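Dual oxidase maturation factor 1 (Mus musculus, PDB 6WXU) probably supports the maturation of dual oxidase 1 and its transport from the endoplasmic reticulum to the plasma membrane. Local coordinates at residues V78-A83 with S96-L101. Residues are numbered along the deposited sequence; the frame is centred on the assembly and turned at random.
Sequences VGHVNA and SVDVGL
Asn-82 and Asp-98 form a non-hydrogen-bonded antiparallel pair: Asn-82 CB lies 3.8 Å from Asp-98 OD1, and amide and carboxylate planes are turned 81° apart. On the same face His-80, diagonal to Asp-98, touches Asp-98 CB through CE1 at 3.8 Å; with CG anti to the backbone N (chi1 -178°), the ring leans toward the second strand and meets it obliquely. Gly-100 pairs with His-80, whose ND1 lies 3.6 Å from Val-99 O. Were Asn-82 replaced by an alanine, the Asp-98 carboxylate would probably lose its polar neighbour and be freer to turn.

Backbone bonds set this register. Val-97 N reaches Ala-83 O at 3.0 Å and Val-81 N reaches Val-99 O at 3.0 Å, whereas the return bond from Val-99 N to Val-81 O is weak, bent to 120° at the hydrogen. On the other face Val-81 CG1 approaches Val-99 CB at 4.5 Å, and Val-81 and Ala-83 also touch Ala-241. An N-acetylglucosamine of the protein's own glycan lies beside Asn-82 and Ala-83.

Strands 77-86 and 94-103 form a hairpin, predicted extracellular, after helix 50-72; strand 245-247 flanks the first, and strand 108-111 the second, where Leu-101 packs on Val-108 and Ile-110.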
ATOM      1  N   VAL B  78       1.788  30.339  11.377  1.00 43.68           N
ATOM      2  CA  VAL B  78       1.995  30.458   9.942  1.00 43.68           C
ATOM      3  C   VAL B  78       3.343  31.107   9.668  1.00 43.68           C
ATOM      4  O   VAL B  78       3.835  31.921  10.453  1.00 43.68           O
ATOM      5  CB  VAL B  78       0.867  31.267   9.267  1.00 43.68           C
ATOM      6  CG1 VAL B  78      -0.462  30.575   9.443  1.00 43.68           C
ATOM      7  CG2 VAL B  78       0.810  32.663   9.832  1.00 43.68           C
ATOM      8  N   GLY B  79       3.939  30.737   8.537  1.00 43.66           N
ATOM      9  CA  GLY B  79       5.176  31.343   8.098  1.00 43.66           C
ATOM     10  C   GLY B  79       5.197  31.443   6.588  1.00 43.66           C
ATOM     11  O   GLY B  79       4.438  30.768   5.891  1.00 43.66           O
ATOM     12  N   HIS B  80       6.086  32.295   6.087  1.00 47.29           N
ATOM     13  CA  HIS B  80       6.093  32.625   4.670  1.00 47.29           C
ATOM     14  C   HIS B  80       7.430  33.249   4.305  1.00 47.29           C
ATOM     15  O   HIS B  80       7.978  34.037   5.077  1.00 47.29           O
ATOM     16  CB  HIS B  80       4.951  33.584   4.330  1.00 47.29           C
ATOM     17  CG  HIS B  80       4.864  33.932   2.880  1.00 47.29           C
ATOM     18  ND1 HIS B  80       4.237  33.123   1.958  1.00 47.29           N
ATOM     19  CD2 HIS B  80       5.323  35.003   2.190  1.00 47.29           C
ATOM     20  CE1 HIS B  80       4.314  33.679   0.763  1.00 47.29           C
ATOM     21  NE2 HIS B  80       4.971  34.820   0.876  1.00 47.29           N
ATOM     22  N   VAL B  81       7.940  32.903   3.124  1.00 45.47           N
ATOM     23  CA  VAL B  81       9.201  33.449   2.637  1.00 45.47           C
ATOM     24  C   VAL B  81       9.252  33.254   1.130  1.00 45.47           C
ATOM     25  O   VAL B  81       8.589  32.376   0.581  1.00 45.47           O
ATOM     26  CB  VAL B  81      10.413  32.783   3.339  1.00 45.47           C
ATOM     27  CG1 VAL B  81      10.689  31.417   2.754  1.00 45.47           C
ATOM     28  CG2 VAL B  81      11.635  33.665   3.237  1.00 45.47           C
ATOM     29  N   ASN B  82      10.033  34.092   0.456  1.00 45.48           N
ATOM     30  CA  ASN B  82      10.251  34.016  -0.982  1.00 45.48           C
ATOM     31  C   ASN B  82      11.702  33.629  -1.225  1.00 45.48           C
ATOM     32  O   ASN B  82      12.613  34.356  -0.815  1.00 45.48           O
ATOM     33  CB  ASN B  82       9.921  35.351  -1.648  1.00 45.48           C
ATOM     34  CG  ASN B  82      10.364  35.411  -3.093  1.00 45.48           C
ATOM     35  OD1 ASN B  82       9.670  34.933  -3.986  1.00 45.48           O
ATOM     36  ND2 ASN B  82      11.517  36.014  -3.332  1.00 45.48           N
ATOM     37  N   ALA B  83      11.918  32.496  -1.889  1.00 45.20           N
ATOM     38  CA  ALA B  83      13.256  31.949  -2.044  1.00 45.20           C
ATOM     39  C   ALA B  83      13.422  31.338  -3.426  1.00 45.20           C
ATOM     40  O   ALA B  83      12.448  31.078  -4.133  1.00 45.20           O
ATOM     41  CB  ALA B  83      13.550  30.892  -0.977  1.00 45.20           C
ATOM     42  N   SER B  96      11.889  30.083  -8.685  1.00 43.22           N
ATOM     43  CA  SER B  96      11.657  31.175  -7.746  1.00 43.22           C
ATOM     44  C   SER B  96      10.232  31.050  -7.229  1.00 43.22           C
ATOM     45  O   SER B  96       9.277  31.263  -7.980  1.00 43.22           O
ATOM     46  CB  SER B  96      11.884  32.525  -8.417  1.00 43.22           C
ATOM     47  OG  SER B  96      11.642  33.581  -7.511  1.00 43.22           O
ATOM     48  N   VAL B  97      10.085  30.713  -5.949  1.00 42.14           N
ATOM     49  CA  VAL B  97       8.810  30.309  -5.386  1.00 42.14           C
ATOM     50  C   VAL B  97       8.499  31.155  -4.155  1.00 42.14           C
ATOM     51  O   VAL B  97       9.292  31.988  -3.726  1.00 42.14           O
ATOM     52  CB  VAL B  97       8.787  28.812  -5.029  1.00 42.14           C
ATOM     53  CG1 VAL B  97       8.722  27.984  -6.279  1.00 42.14           C
ATOM     54  CG2 VAL B  97      10.013  28.455  -4.230  1.00 42.14           C
ATOM     55  N   ASP B  98       7.311  30.924  -3.600  1.00 45.02           N
ATOM     56  CA  ASP B  98       6.838  31.506  -2.347  1.00 45.02           C
ATOM     57  C   ASP B  98       6.474  30.348  -1.427  1.00 45.02           C
ATOM     58  O   ASP B  98       5.349  29.849  -1.469  1.00 45.02           O
ATOM     59  CB  ASP B  98       5.638  32.414  -2.562  1.00 45.02           C
ATOM     60  CG  ASP B  98       5.985  33.673  -3.310  1.00 45.02           C
ATOM     61  OD1 ASP B  98       7.138  33.801  -3.755  1.00 45.02           O
ATOM     62  OD2 ASP B  98       5.101  34.544  -3.451  1.00 45.02           O
ATOM     63  N   VAL B  99       7.415  29.928  -0.596  1.00 43.61           N
ATOM     64  CA  VAL B  99       7.188  28.805   0.306  1.00 43.61           C
ATOM     65  C   VAL B  99       6.455  29.294   1.547  1.00 43.61           C
ATOM     66  O   VAL B  99       6.666  30.414   2.017  1.00 43.61           O
ATOM     67  CB  VAL B  99       8.524  28.131   0.670  1.00 43.61           C
ATOM     68  CG1 VAL B  99       8.291  26.710   1.116  1.00 43.61           C
ATOM     69  CG2 VAL B  99       9.468  28.166  -0.506  1.00 43.61           C
ATOM     70  N   GLY B 100       5.590  28.450   2.088  1.00 41.12           N
ATOM     71  CA  GLY B 100       4.821  28.817   3.264  1.00 41.12           C
ATOM     72  C   GLY B 100       4.492  27.614   4.112  1.00 41.12           C
ATOM     73  O   GLY B 100       4.432  26.484   3.624  1.00 41.12           O
ATOM     74  N   LEU B 101       4.277  27.864   5.399  1.00 42.97           N
ATOM     75  CA  LEU B 101       3.872  26.849   6.359  1.00 42.97           C
ATOM     76  C   LEU B 101       2.565  27.265   7.011  1.00 42.97           C
ATOM     77  O   LEU B 101       2.313  28.452   7.221  1.00 42.97           O
ATOM     78  CB  LEU B 101       4.924  26.646   7.446  1.00 42.97           C
ATOM     79  CG  LEU B 101       5.944  25.530   7.288  1.00 42.97           C
ATOM     80  CD1 LEU B 101       6.863  25.530   8.480  1.00 42.97           C
ATOM     81  CD2 LEU B 101       5.243  24.204   7.166  1.00 42.97           C
TER